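Local coordinates for protein VP35 (Myotis lucifugus, PDB 6DKU) that probably acts, through this C-terminal interferon inhibitory domain, as an antagonist of innate immune signalling, as in the filoviral VP35 polymerase cofactors it resembles, at residues A[25-37]-A[114-128]. The protein carries 1 engineered substitution. Residues are numbered along the deposited sequence; the frame is centred on the assembly and turned at random.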
loop_
_atom_site.group_PDB
_atom_site.type_symbol
_atom_site.label_atom_id
_atom_site.label_comp_id
_atom_site.label_asym_id
_atom_site.label_seq_id
_atom_site.Cartn_x
_atom_site.Cartn_y
_atom_site.Cartn_z
ATOM N N THR A 25 5.933 -9.350 -0.460
ATOM C CA THR A 25 5.029 -9.425 0.687
ATOM C C THR A 25 4.060 -8.253 0.700
ATOM O O THR A 25 4.023 -7.449 -0.238
ATOM C CB THR A 25 5.794 -9.438 2.020
ATOM O OG1 THR A 25 6.343 -8.139 2.276
ATOM C CG2 THR A 25 6.911 -10.465 2.012
ATOM N N ALA A 26 3.290 -8.126 1.782
ATOM C CA ALA A 26 2.333 -7.034 1.867
ATOM C C ALA A 26 2.988 -5.661 1.923
ATOM O O ALA A 26 2.280 -4.663 1.783
ATOM C CB ALA A 26 1.432 -7.210 3.087
ATOM N N PHE A 27 4.302 -5.568 2.148
ATOM C CA PHE A 27 4.923 -4.246 2.119
ATOM C C PHE A 27 5.021 -3.734 0.688
ATOM O O PHE A 27 4.714 -2.565 0.418
ATOM C CB PHE A 27 6.297 -4.280 2.793
ATOM C CG PHE A 27 6.237 -4.272 4.302
ATOM C CD1 PHE A 27 6.037 -3.090 5.000
ATOM C CD2 PHE A 27 6.372 -5.453 5.024
ATOM C CE1 PHE A 27 5.977 -3.081 6.393
ATOM C CE2 PHE A 27 6.315 -5.453 6.415
ATOM C CZ PHE A 27 6.114 -4.265 7.098
ATOM N N HIS A 28 5.430 -4.603 -0.244
ATOM C CA HIS A 28 5.388 -4.257 -1.662
ATOM C C HIS A 28 3.989 -3.815 -2.066
ATOM O O HIS A 28 3.811 -2.800 -2.753
ATOM C CB HIS A 28 5.820 -5.454 -2.512
ATOM C CG HIS A 28 7.159 -6.013 -2.151
ATOM N ND1 HIS A 28 7.349 -6.858 -1.079
ATOM C CD2 HIS A 28 8.373 -5.863 -2.733
ATOM C CE1 HIS A 28 8.624 -7.199 -1.014
ATOM N NE2 HIS A 28 9.265 -6.605 -2.004
ATOM N N GLU A 29 2.979 -4.573 -1.629
ATOM C CA GLU A 29 1.600 -4.219 -1.917
ATOM C C GLU A 29 1.214 -2.893 -1.282
ATOM O O GLU A 29 0.436 -2.142 -1.871
ATOM C CB GLU A 29 0.656 -5.322 -1.445
ATOM C CG GLU A 29 1.153 -6.723 -1.720
ATOM C CD GLU A 29 1.064 -7.113 -3.183
ATOM O OE1 GLU A 29 0.678 -6.255 -4.012
ATOM O OE2 GLU A 29 1.381 -8.283 -3.501
ATOM N N LEU A 30 1.732 -2.581 -0.095
ATOM C CA LEU A 30 1.416 -1.291 0.509
ATOM C C LEU A 30 2.004 -0.152 -0.309
ATOM O O LEU A 30 1.358 0.886 -0.499
ATOM C CB LEU A 30 1.922 -1.236 1.948
ATOM C CG LEU A 30 1.592 0.048 2.711
ATOM C CD1 LEU A 30 0.123 0.427 2.559
ATOM C CD2 LEU A 30 1.943 -0.111 4.175
ATOM N N VAL A 31 3.233 -0.329 -0.798
ATOM C CA VAL A 31 3.820 0.651 -1.711
ATOM C C VAL A 31 2.914 0.842 -2.922
ATOM O O VAL A 31 2.566 1.971 -3.297
ATOM C CB VAL A 31 5.233 0.206 -2.127
ATOM C CG1 VAL A 31 5.774 1.096 -3.229
ATOM C CG2 VAL A 31 6.163 0.192 -0.922
ATOM N N SER A 32 2.496 -0.272 -3.528
ATOM C CA SER A 32 1.629 -0.215 -4.699
ATOM C C SER A 32 0.292 0.457 -4.384
ATOM O O SER A 32 -0.258 1.179 -5.222
ATOM C CB SER A 32 1.412 -1.630 -5.241
ATOM O OG SER A 32 0.760 -1.598 -6.499
ATOM N N ALA A 33 -0.246 0.229 -3.182
ATOM C CA ALA A 33 -1.523 0.830 -2.810
ATOM C C ALA A 33 -1.382 2.333 -2.644
ATOM O O ALA A 33 -2.220 3.103 -3.134
ATOM C CB ALA A 33 -2.045 0.198 -1.518
ATOM N N ILE A 34 -0.317 2.759 -1.959
ATOM C CA ILE A 34 -0.020 4.180 -1.827
ATOM C C ILE A 34 0.063 4.831 -3.200
ATOM O O ILE A 34 -0.504 5.908 -3.424
ATOM C CB ILE A 34 1.278 4.376 -1.020
ATOM C CG1 ILE A 34 1.081 3.904 0.422
ATOM C CG2 ILE A 34 1.699 5.835 -1.026
ATOM C CD1 ILE A 34 2.326 3.997 1.264
ATOM N N ALA A 35 0.747 4.181 -4.148
ATOM C CA ALA A 35 0.849 4.762 -5.484
ATOM C C ALA A 35 -0.505 4.802 -6.176
ATOM O O ALA A 35 -0.844 5.795 -6.828
ATOM C CB ALA A 35 1.850 3.984 -6.331
ATOM N N MET A 36 -1.289 3.732 -6.047
ATOM C CA MET A 36 -2.580 3.669 -6.723
ATOM C C MET A 36 -3.529 4.742 -6.209
ATOM O O MET A 36 -4.342 5.281 -6.973
ATOM C CB MET A 36 -3.215 2.291 -6.527
ATOM C CG MET A 36 -2.613 1.167 -7.346
ATOM S SD MET A 36 -3.019 -0.433 -6.619
ATOM C CE MET A 36 -4.791 -0.493 -6.833
ATOM N N VAL A 37 -3.448 5.063 -4.912
ATOM C CA VAL A 37 -4.490 5.865 -4.267
ATOM C C VAL A 37 -4.214 7.370 -4.341
ATOM O O VAL A 37 -5.119 8.176 -4.057
ATOM C CB VAL A 37 -4.658 5.386 -2.809
ATOM C CG1 VAL A 37 -3.649 6.062 -1.894
ATOM C CG2 VAL A 37 -6.095 5.555 -2.334
ATOM N N VAL A 114 -4.541 -2.754 3.216
ATOM C CA VAL A 114 -3.692 -2.597 2.040
ATOM C C VAL A 114 -4.534 -2.824 0.793
ATOM O O VAL A 114 -4.647 -1.943 -0.067
ATOM C CB VAL A 114 -2.490 -3.556 2.076
ATOM C CG1 VAL A 114 -1.589 -3.312 0.869
ATOM C CG2 VAL A 114 -1.714 -3.393 3.382
ATOM N N TYR A 115 -5.137 -3.999 0.683
ATOM C CA TYR A 115 -5.975 -4.311 -0.462
ATOM C C TYR A 115 -7.333 -4.801 0.002
ATOM O O TYR A 115 -7.439 -5.567 0.967
ATOM C CB TYR A 115 -5.353 -5.387 -1.356
ATOM C CG TYR A 115 -4.226 -4.925 -2.240
ATOM C CD1 TYR A 115 -4.076 -3.585 -2.582
ATOM C CD2 TYR A 115 -3.307 -5.840 -2.740
ATOM C CE1 TYR A 115 -3.034 -3.172 -3.388
ATOM C CE2 TYR A 115 -2.268 -5.438 -3.542
ATOM C CZ TYR A 115 -2.134 -4.104 -3.865
ATOM O OH TYR A 115 -1.093 -3.713 -4.671
ATOM N N ILE A 116 -8.359 -4.362 -0.701
ATOM C CA ILE A 116 -9.660 -5.008 -0.685
ATOM C C ILE A 116 -9.738 -5.820 -1.973
ATOM O O ILE A 116 -9.903 -5.257 -3.062
ATOM C CB ILE A 116 -10.801 -3.992 -0.589
ATOM C CG1 ILE A 116 -10.637 -3.116 0.651
ATOM C CG2 ILE A 116 -12.126 -4.707 -0.525
ATOM C CD1 ILE A 116 -10.124 -3.842 1.874
ATOM N N TYR A 117 -9.577 -7.137 -1.864
ATOM C CA TYR A 117 -9.691 -7.999 -3.033
ATOM C C TYR A 117 -11.154 -8.239 -3.372
ATOM O O TYR A 117 -11.984 -8.443 -2.483
ATOM C CB TYR A 117 -9.008 -9.342 -2.791
ATOM C CG TYR A 117 -7.504 -9.290 -2.817
ATOM C CD1 TYR A 117 -6.815 -9.088 -4.002
ATOM C CD2 TYR A 117 -6.773 -9.460 -1.656
ATOM C CE1 TYR A 117 -5.435 -9.043 -4.019
ATOM C CE2 TYR A 117 -5.402 -9.420 -1.662
ATOM C CZ TYR A 117 -4.737 -9.213 -2.841
ATOM O OH TYR A 117 -3.366 -9.175 -2.829
ATOM N N LEU A 118 -11.462 -8.234 -4.668
ATOM C CA LEU A 118 -12.809 -8.488 -5.173
ATOM C C LEU A 118 -12.838 -9.861 -5.832
ATOM O O LEU A 118 -12.222 -10.065 -6.885
ATOM C CB LEU A 118 -13.231 -7.387 -6.141
ATOM C CG LEU A 118 -14.156 -6.361 -5.503
ATOM C CD1 LEU A 118 -15.574 -6.923 -5.448
ATOM C CD2 LEU A 118 -13.651 -6.008 -4.097
ATOM N N THR A 119 -13.544 -10.798 -5.202
ATOM C CA THR A 119 -13.693 -12.167 -5.665
ATOM C C THR A 119 -15.160 -12.450 -5.964
ATOM O O THR A 119 -16.048 -11.830 -5.370
ATOM C CB THR A 119 -13.189 -13.177 -4.627
ATOM O OG1 THR A 119 -14.242 -13.451 -3.696
ATOM C CG2 THR A 119 -11.980 -12.625 -3.881
ATOM N N PRO A 120 -15.439 -13.373 -6.891
ATOM C CA PRO A 120 -16.835 -13.630 -7.277
ATOM C C PRO A 120 -17.737 -14.020 -6.122
ATOM O O PRO A 120 -18.924 -13.683 -6.154
ATOM C CB PRO A 120 -16.704 -14.752 -8.311
ATOM C CG PRO A 120 -15.369 -14.496 -8.932
ATOM C CD PRO A 120 -14.489 -14.031 -7.803
ATOM N N GLU A 121 -17.226 -14.680 -5.090
ATOM C CA GLU A 121 -17.997 -14.912 -3.872
ATOM C C GLU A 121 -17.186 -14.402 -2.684
ATOM O O GLU A 121 -16.527 -15.160 -1.981
ATOM C CB GLU A 121 -18.402 -16.410 -3.715
ATOM C CG GLU A 121 -18.977 -16.779 -2.330
ATOM C CD GLU A 121 -19.921 -17.998 -2.325
ATOM O OE1 GLU A 121 -20.436 -18.349 -1.235
ATOM O OE2 GLU A 121 -20.169 -18.593 -3.398
ATOM N N GLY A 122 -17.248 -13.098 -2.452
ATOM C CA GLY A 122 -16.643 -12.495 -1.281
ATOM C C GLY A 122 -15.811 -11.273 -1.635
ATOM O O GLY A 122 -15.400 -11.060 -2.771
ATOM N N SER A 123 -15.598 -10.456 -0.605
ATOM C CA SER A 123 -14.768 -9.257 -0.661
ATOM C C SER A 123 -13.756 -9.382 0.477
ATOM O O SER A 123 -14.056 -9.038 1.624
ATOM C CB SER A 123 -15.619 -8.002 -0.524
ATOM O OG SER A 123 -15.060 -6.907 -1.242
ATOM N N LEU A 124 -12.568 -9.892 0.160
ATOM C CA LEU A 124 -11.569 -10.253 1.157
ATOM C C LEU A 124 -10.541 -9.141 1.292
ATOM O O LEU A 124 -10.029 -8.638 0.290
ATOM C CB LEU A 124 -10.877 -11.562 0.778
ATOM C CG LEU A 124 -11.793 -12.731 0.405
ATOM C CD1 LEU A 124 -10.996 -14.027 0.320
ATOM C CD2 LEU A 124 -12.933 -12.861 1.401
ATOM N N GLY A 125 -10.231 -8.778 2.531
ATOM C CA GLY A 125 -9.296 -7.701 2.814
ATOM C C GLY A 125 -7.960 -8.228 3.278
ATOM O O GLY A 125 -7.877 -9.231 3.991
ATOM N N LEU A 126 -6.895 -7.547 2.862
ATOM C CA LEU A 126 -5.544 -7.878 3.283
ATOM C C LEU A 126 -4.969 -6.677 4.016
ATOM O O LEU A 126 -4.937 -5.572 3.468
ATOM C CB LEU A 126 -4.669 -8.261 2.091
ATOM C CG LEU A 126 -3.189 -8.465 2.414
ATOM C CD1 LEU A 126 -2.928 -9.903 2.818
ATOM C CD2 LEU A 126 -2.333 -8.076 1.231
ATOM N N LYS A 127 -4.543 -6.893 5.257
ATOM C CA LYS A 127 -3.911 -5.861 6.060
ATOM C C LYS A 127 -2.395 -5.953 5.936
ATOM O O LYS A 127 -1.843 -6.913 5.390
ATOM C CB LYS A 127 -4.346 -5.968 7.522
ATOM C CG LYS A 127 -5.777 -5.551 7.730
ATOM C CD LYS A 127 -6.132 -5.315 9.192
ATOM C CE LYS A 127 -7.587 -5.728 9.458
ATOM N NZ LYS A 127 -8.344 -4.721 10.266
ATOM N N ILE A 128 -1.719 -4.932 6.456
ATOM C CA ILE A 128 -0.273 -4.848 6.338
ATOM C C ILE A 128 0.415 -5.871 7.240
ATOM O O ILE A 128 0.002 -6.108 8.379
ATOM C CB ILE A 128 0.217 -3.424 6.637
ATOM C CG1 ILE A 128 1.737 -3.353 6.481
ATOM C CG2 ILE A 128 -0.256 -2.962 8.010
ATOM C CD1 ILE A 128 2.220 -3.861 5.125
ATOM O OXT ILE A 128 1.402 -6.498 6.843
#
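Tyr115 reaches from strand 114-119 to helix 26-37 and gives its hydroxyl to Glu29: OH to OE1 measures 3.2 Å, with the oxygen met on its anti side, close to the carboxylate plane. OE1 lies at the ring edge near CE2, and the carboxylate and ring planes are turned 62° apart. A bend at chi2 turns the Glu29 carboxylate toward this edge of the ring, while its OE2 takes a salt bridge from Arg24 and a hydrogen bond from Tyr95; this second pair of partners should fix the carboxylate's rotation and favour its charged form. Ser32 OG adds a weak bond to the Tyr115 hydroxyl. On the same helix, Met36 SD lies 5.4 Å from the Tyr115 ring centroid, an oblique Met-aromatic contact.

Val114 holds CG1 anti to its backbone N, directing that methyl at the helix backbone, 3.5 Å from Leu30 N; the same methyl also touches Glu29 CB and, more loosely, Ala33 CB. At the chain terminus, Ile128 carries its CD1 over one face of the Phe27 ring, 4.0 Å from the centroid and 15° off the normal, a CH-pi contact. This CD1 also meets Leu30 CD2 at 3.9 Å and Ala26 CB at 4.0 Å.

The paired strands form a beta-hairpin with a classic bulge, since the N atoms of Val114 and Tyr115 both bond to Leu126 O. The helix axis passes 7.8 Å from that of strand 114-119 at 83°, so this strand of the hairpin meets the helix nearly at a right angle, joining the helical and sheet parts of the domain. Beyond, Leu30 packs on helix 61-71, Val31 also on helix 9-18, and Tyr115 touches Thr83 of the adjacent strand 82-84.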